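PDB 2ZNM: Thiol:disulfide interchange protein DsbA from Neisseria meningitidis serogroup B, which probably acts as a periplasmic disulfide oxidoreductase of the DsbA type, exchanging disulfides with thiols through a redox-active cysteine pair. Local coordinates for residues V26-G31 with H39-L44; F30-V35 with Q86-V91. All coordinates share one frame; numbering follows the deposited sequence.

Contact 1. Residues V26-G31 with H39-L44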
# COMPACT_ATOMS: atom_id res chain seq x y z
N VAL A 26 -7.21 7.59 -2.16
CA VAL A 26 -6.13 7.30 -3.09
C VAL A 26 -5.45 6.04 -2.56
O VAL A 26 -4.76 6.07 -1.54
CB VAL A 26 -5.16 8.49 -3.25
CG1 VAL A 26 -4.04 8.14 -4.23
CG2 VAL A 26 -5.91 9.70 -3.72
N LEU A 27 -5.73 4.93 -3.21
CA LEU A 27 -5.25 3.64 -2.76
C LEU A 27 -4.06 3.21 -3.58
O LEU A 27 -4.11 3.19 -4.83
CB LEU A 27 -6.39 2.61 -2.81
CG LEU A 27 -6.15 1.10 -2.87
CD1 LEU A 27 -5.55 0.57 -1.59
CD2 LEU A 27 -7.50 0.42 -3.17
N GLU A 28 -2.98 2.87 -2.88
CA GLU A 28 -1.78 2.29 -3.51
C GLU A 28 -1.58 0.82 -3.14
O GLU A 28 -1.45 0.50 -1.96
CB GLU A 28 -0.53 3.09 -3.13
CG GLU A 28 0.65 2.85 -4.05
CD GLU A 28 2.01 3.07 -3.38
OE1 GLU A 28 2.20 2.64 -2.22
OE2 GLU A 28 2.89 3.67 -4.03
N PHE A 29 -1.56 -0.06 -4.13
CA PHE A 29 -1.04 -1.43 -3.94
C PHE A 29 0.47 -1.45 -4.15
O PHE A 29 0.97 -0.94 -5.15
CB PHE A 29 -1.71 -2.45 -4.88
CG PHE A 29 -3.17 -2.64 -4.62
CD1 PHE A 29 -4.12 -1.85 -5.26
CD2 PHE A 29 -3.61 -3.61 -3.72
CE1 PHE A 29 -5.47 -2.03 -5.01
CE2 PHE A 29 -4.95 -3.79 -3.47
CZ PHE A 29 -5.89 -3.01 -4.11
N PHE A 30 1.18 -2.05 -3.19
CA PHE A 30 2.64 -2.03 -3.17
C PHE A 30 3.21 -3.38 -2.72
O PHE A 30 2.47 -4.29 -2.31
CB PHE A 30 3.12 -0.94 -2.19
CG PHE A 30 3.09 -1.37 -0.74
CD1 PHE A 30 1.91 -1.40 -0.04
CD2 PHE A 30 4.26 -1.77 -0.09
CE1 PHE A 30 1.87 -1.81 1.28
CE2 PHE A 30 4.23 -2.17 1.22
CZ PHE A 30 3.03 -2.19 1.91
N GLY A 31 4.53 -3.51 -2.81
CA GLY A 31 5.25 -4.64 -2.26
C GLY A 31 6.49 -4.16 -1.56
O GLY A 31 7.06 -3.14 -1.94
N HIS A 39 14.59 3.53 1.21
CA HIS A 39 13.72 2.56 1.92
C HIS A 39 12.36 3.17 2.29
O HIS A 39 11.77 2.82 3.32
CB HIS A 39 14.40 1.97 3.16
CG HIS A 39 15.79 1.44 2.92
ND1 HIS A 39 16.03 0.17 2.43
CD2 HIS A 39 17.00 2.01 3.10
CE1 HIS A 39 17.33 -0.01 2.32
NE2 HIS A 39 17.94 1.08 2.72
N PHE A 40 11.88 4.09 1.46
CA PHE A 40 10.50 4.55 1.55
C PHE A 40 10.05 4.93 0.15
O PHE A 40 10.86 5.35 -0.68
CB PHE A 40 10.34 5.72 2.55
CG PHE A 40 10.92 7.03 2.08
CD1 PHE A 40 10.15 7.93 1.35
CD2 PHE A 40 12.24 7.36 2.36
CE1 PHE A 40 10.69 9.13 0.90
CE2 PHE A 40 12.80 8.56 1.92
CZ PHE A 40 12.02 9.45 1.19
N ASP A 41 8.76 4.76 -0.11
CA ASP A 41 8.12 5.13 -1.37
C ASP A 41 8.03 6.66 -1.57
O ASP A 41 7.29 7.34 -0.86
CB ASP A 41 6.73 4.49 -1.41
CG ASP A 41 6.10 4.54 -2.77
OD1 ASP A 41 5.41 3.59 -3.11
OD2 ASP A 41 6.28 5.53 -3.50
N PRO A 42 8.79 7.22 -2.53
CA PRO A 42 8.72 8.67 -2.80
C PRO A 42 7.35 9.16 -3.31
O PRO A 42 7.02 10.33 -3.14
CB PRO A 42 9.81 8.91 -3.86
CG PRO A 42 10.07 7.55 -4.47
CD PRO A 42 9.75 6.53 -3.42
N LEU A 43 6.56 8.27 -3.91
CA LEU A 43 5.20 8.63 -4.36
C LEU A 43 4.25 8.94 -3.20
O LEU A 43 3.54 9.95 -3.24
CB LEU A 43 4.61 7.56 -5.29
CG LEU A 43 3.29 7.96 -5.97
CD1 LEU A 43 3.53 9.01 -7.05
CD2 LEU A 43 2.57 6.75 -6.56
N LEU A 44 4.23 8.08 -2.19
CA LEU A 44 3.42 8.29 -0.97
C LEU A 44 3.76 9.59 -0.24
O LEU A 44 2.86 10.29 0.24
CB LEU A 44 3.60 7.11 -0.00
CG LEU A 44 2.58 5.98 0.03
CD1 LEU A 44 1.57 5.99 -1.14
CD2 LEU A 44 3.26 4.63 0.18

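Contact 2. Residues F30-V35 with Q86-V91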
# COMPACT_ATOMS: atom_id res chain seq x y z
N PHE A 30 1.18 -2.05 -3.19
CA PHE A 30 2.64 -2.03 -3.17
C PHE A 30 3.21 -3.38 -2.72
O PHE A 30 2.47 -4.29 -2.31
CB PHE A 30 3.12 -0.94 -2.19
CG PHE A 30 3.09 -1.37 -0.74
CD1 PHE A 30 1.91 -1.40 -0.04
CD2 PHE A 30 4.26 -1.77 -0.09
CE1 PHE A 30 1.87 -1.81 1.28
CE2 PHE A 30 4.23 -2.17 1.22
CZ PHE A 30 3.03 -2.19 1.91
N GLY A 31 4.53 -3.51 -2.81
CA GLY A 31 5.25 -4.64 -2.26
C GLY A 31 6.49 -4.16 -1.56
O GLY A 31 7.06 -3.14 -1.94
N TYR A 32 6.92 -4.88 -0.53
CA TYR A 32 8.21 -4.60 0.13
C TYR A 32 9.43 -4.96 -0.73
O TYR A 32 10.58 -4.71 -0.34
CB TYR A 32 8.28 -5.31 1.48
CG TYR A 32 7.45 -4.67 2.56
CD1 TYR A 32 7.76 -3.39 3.04
CD2 TYR A 32 6.38 -5.35 3.13
CE1 TYR A 32 7.00 -2.80 4.05
CE2 TYR A 32 5.61 -4.76 4.14
CZ TYR A 32 5.93 -3.49 4.59
OH TYR A 32 5.19 -2.92 5.59
N PHE A 33 9.18 -5.58 -1.88
CA PHE A 33 10.23 -5.88 -2.85
C PHE A 33 10.39 -4.75 -3.88
O PHE A 33 11.17 -4.89 -4.84
CB PHE A 33 9.91 -7.19 -3.57
CG PHE A 33 8.48 -7.28 -4.00
CD1 PHE A 33 8.02 -6.50 -5.06
CD2 PHE A 33 7.59 -8.09 -3.32
CE1 PHE A 33 6.69 -6.55 -5.43
CE2 PHE A 33 6.28 -8.15 -3.69
CZ PHE A 33 5.82 -7.38 -4.74
N CYS A 34 9.63 -3.65 -3.71
CA CYS A 34 9.77 -2.45 -4.53
C CYS A 34 11.01 -1.71 -4.04
O CYS A 34 11.09 -1.37 -2.87
CB CYS A 34 8.53 -1.54 -4.44
SG CYS A 34 6.93 -2.22 -5.05
N VAL A 35 11.97 -1.48 -4.93
CA VAL A 35 13.27 -0.94 -4.50
C VAL A 35 13.32 0.58 -4.57
O VAL A 35 13.20 1.19 -5.64
CB VAL A 35 14.47 -1.61 -5.23
CG1 VAL A 35 15.82 -1.04 -4.73
CG2 VAL A 35 14.43 -3.12 -5.02
N GLN A 86 8.60 4.41 11.67
CA GLN A 86 9.65 3.87 12.52
C GLN A 86 10.09 2.49 12.03
O GLN A 86 11.23 2.08 12.25
CB GLN A 86 9.17 3.76 13.98
CG GLN A 86 8.93 5.08 14.72
CD GLN A 86 7.67 5.82 14.27
OE1 GLN A 86 7.60 7.05 14.35
NE2 GLN A 86 6.66 5.08 13.81
N ALA A 87 9.19 1.78 11.34
CA ALA A 87 9.40 0.36 11.03
C ALA A 87 9.54 0.02 9.56
O ALA A 87 10.34 -0.86 9.21
CB ALA A 87 8.29 -0.50 11.66
N ASN A 88 8.79 0.68 8.68
CA ASN A 88 8.81 0.31 7.26
C ASN A 88 10.21 0.37 6.63
O ASN A 88 10.55 -0.53 5.85
CB ASN A 88 7.85 1.17 6.43
CG ASN A 88 6.46 0.62 6.38
OD1 ASN A 88 6.24 -0.60 6.41
ND2 ASN A 88 5.49 1.51 6.28
N PRO A 89 11.01 1.41 6.95
CA PRO A 89 12.35 1.44 6.35
C PRO A 89 13.15 0.16 6.60
O PRO A 89 13.72 -0.41 5.65
CB PRO A 89 13.01 2.67 7.01
CG PRO A 89 11.86 3.57 7.33
CD PRO A 89 10.76 2.61 7.78
N ALA A 90 13.17 -0.28 7.87
CA ALA A 90 13.77 -1.56 8.27
C ALA A 90 13.09 -2.80 7.64
O ALA A 90 13.74 -3.82 7.46
CB ALA A 90 13.78 -1.68 9.80
N VAL A 91 11.81 -2.71 7.31
CA VAL A 91 11.12 -3.81 6.64
C VAL A 91 11.55 -3.92 5.16
O VAL A 91 11.94 -5.00 4.70
CB VAL A 91 9.58 -3.74 6.77
CG1 VAL A 91 8.92 -4.90 6.04
CG2 VAL A 91 9.15 -3.73 8.24

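Contact 1. Residues V26-G31 with H39-L44
Glu28 and Leu44 bring the two backbones nearest, their CA atoms 8.3 Å apart, where strand 24-30 meets the first turn of helix 42-50. Strand and helix are the first two elements of the beta-alpha-beta unit completed by strand 55-61, part of the thioredoxin fold. One side chain, Glu28, carries the strand's share of the contact. Its CG lies anti to the backbone N (chi1 -162°) and the chain stays extended beyond it, which sends the carboxylate across to the start of the helix. There it meets Asp41, which reaches back from the opposite direction: Glu28 OE2 and Asp41 OD1 are 2.7 Å apart, and the two carboxylate planes are turned 38° from one another. The other Asp41 oxygen has a job of its own. Asp41 is the N-cap of the helix, and its OD2 accepts from Leu43 N at 2.8 Å, a bond bent at the hydrogen to 134°. The acid is thus divided between helix end and strand. Leucines pack around the Glu28 carboxylate: CD2 of Leu43 lies 4.0 Å from Glu28 OE2, while the two methyls of Leu44 sit beside OE1. Leu43 also reaches Phe168 and Val172 of helix 167-185. Pro152, from the loop before strand 153-156, touches Glu28 as well, while His36 touches Asp41. The nearest of the leucine methyls is Leu44 CD2, 3.3 Å from Glu28 OE1, with CD1 at 3.6 Å from that same oxygen.

Contact 2. Residues F30-V35 with Q86-V91
Tyr32 makes the crossing to Asn88 and Val91 on helix 84-97, joining the loop after strand 24-30 to the helical domain that DsbA proteins insert into the thioredoxin fold. Just before it, Phe30 turns its ring edge onto the tyrosine, with CE2 3.9 Å above the centre of the Tyr32 ring in a T-shaped stack. Gly31 then opens a type I beta turn, closed by Cys34 N donating to Gly31 O. At Tyr32, chi1 of -75° sets CG anti to the carbonyl carbon and directs the ring at the helix. Val91 CG1 covers the face opposite Phe30, a CH-pi contact 3.4 Å from the ring centroid and only 10° off its normal. At the rim the phenol OH donates to Asn88 OD1 over 2.7 Å, tilted 18° from the amide's carbonyl plane. The Phe33 ring meets that of Trp64. Cys34, predicted to form the redox-active disulfide with Cys37, is not in that bond here; its SG weakly accepts from Gly31 N at 3.5 Å. The buried ring is therefore held in two complementary ways: Phe30 and Val91 on its two faces help to fix its plane, with Phe92 and His61 also against the ring, and the hydrogen bond at its edge directs the hydroxyl proton and gives the polar oxygen a partner inside the protein.

In the fold
The first segments of the two contacts overlap at Phe30 and Gly31, and the contact centres lie about 9 Å apart. Contact 1 runs from the strand to the helix following the cysteine loop; contact 2 ties the loop itself to the inserted helical domain. Cys34, in the 30-35 segment, has its SG 6.3 Å from Asp41 OD1 and 7.2 Å from Glu28 OE2, so the acid pair lies near the predicted redox cysteine without touching it. The Tyr32 hydroxyl is farther off, with OH 10.8 Å from Cys34 SG. The second segments also touch: His39 CB, in the loop before helix 42-50, packs 3.5 Å from Pro89 O of helix 84-97, a direct touch between the thioredoxin part and the inserted helices.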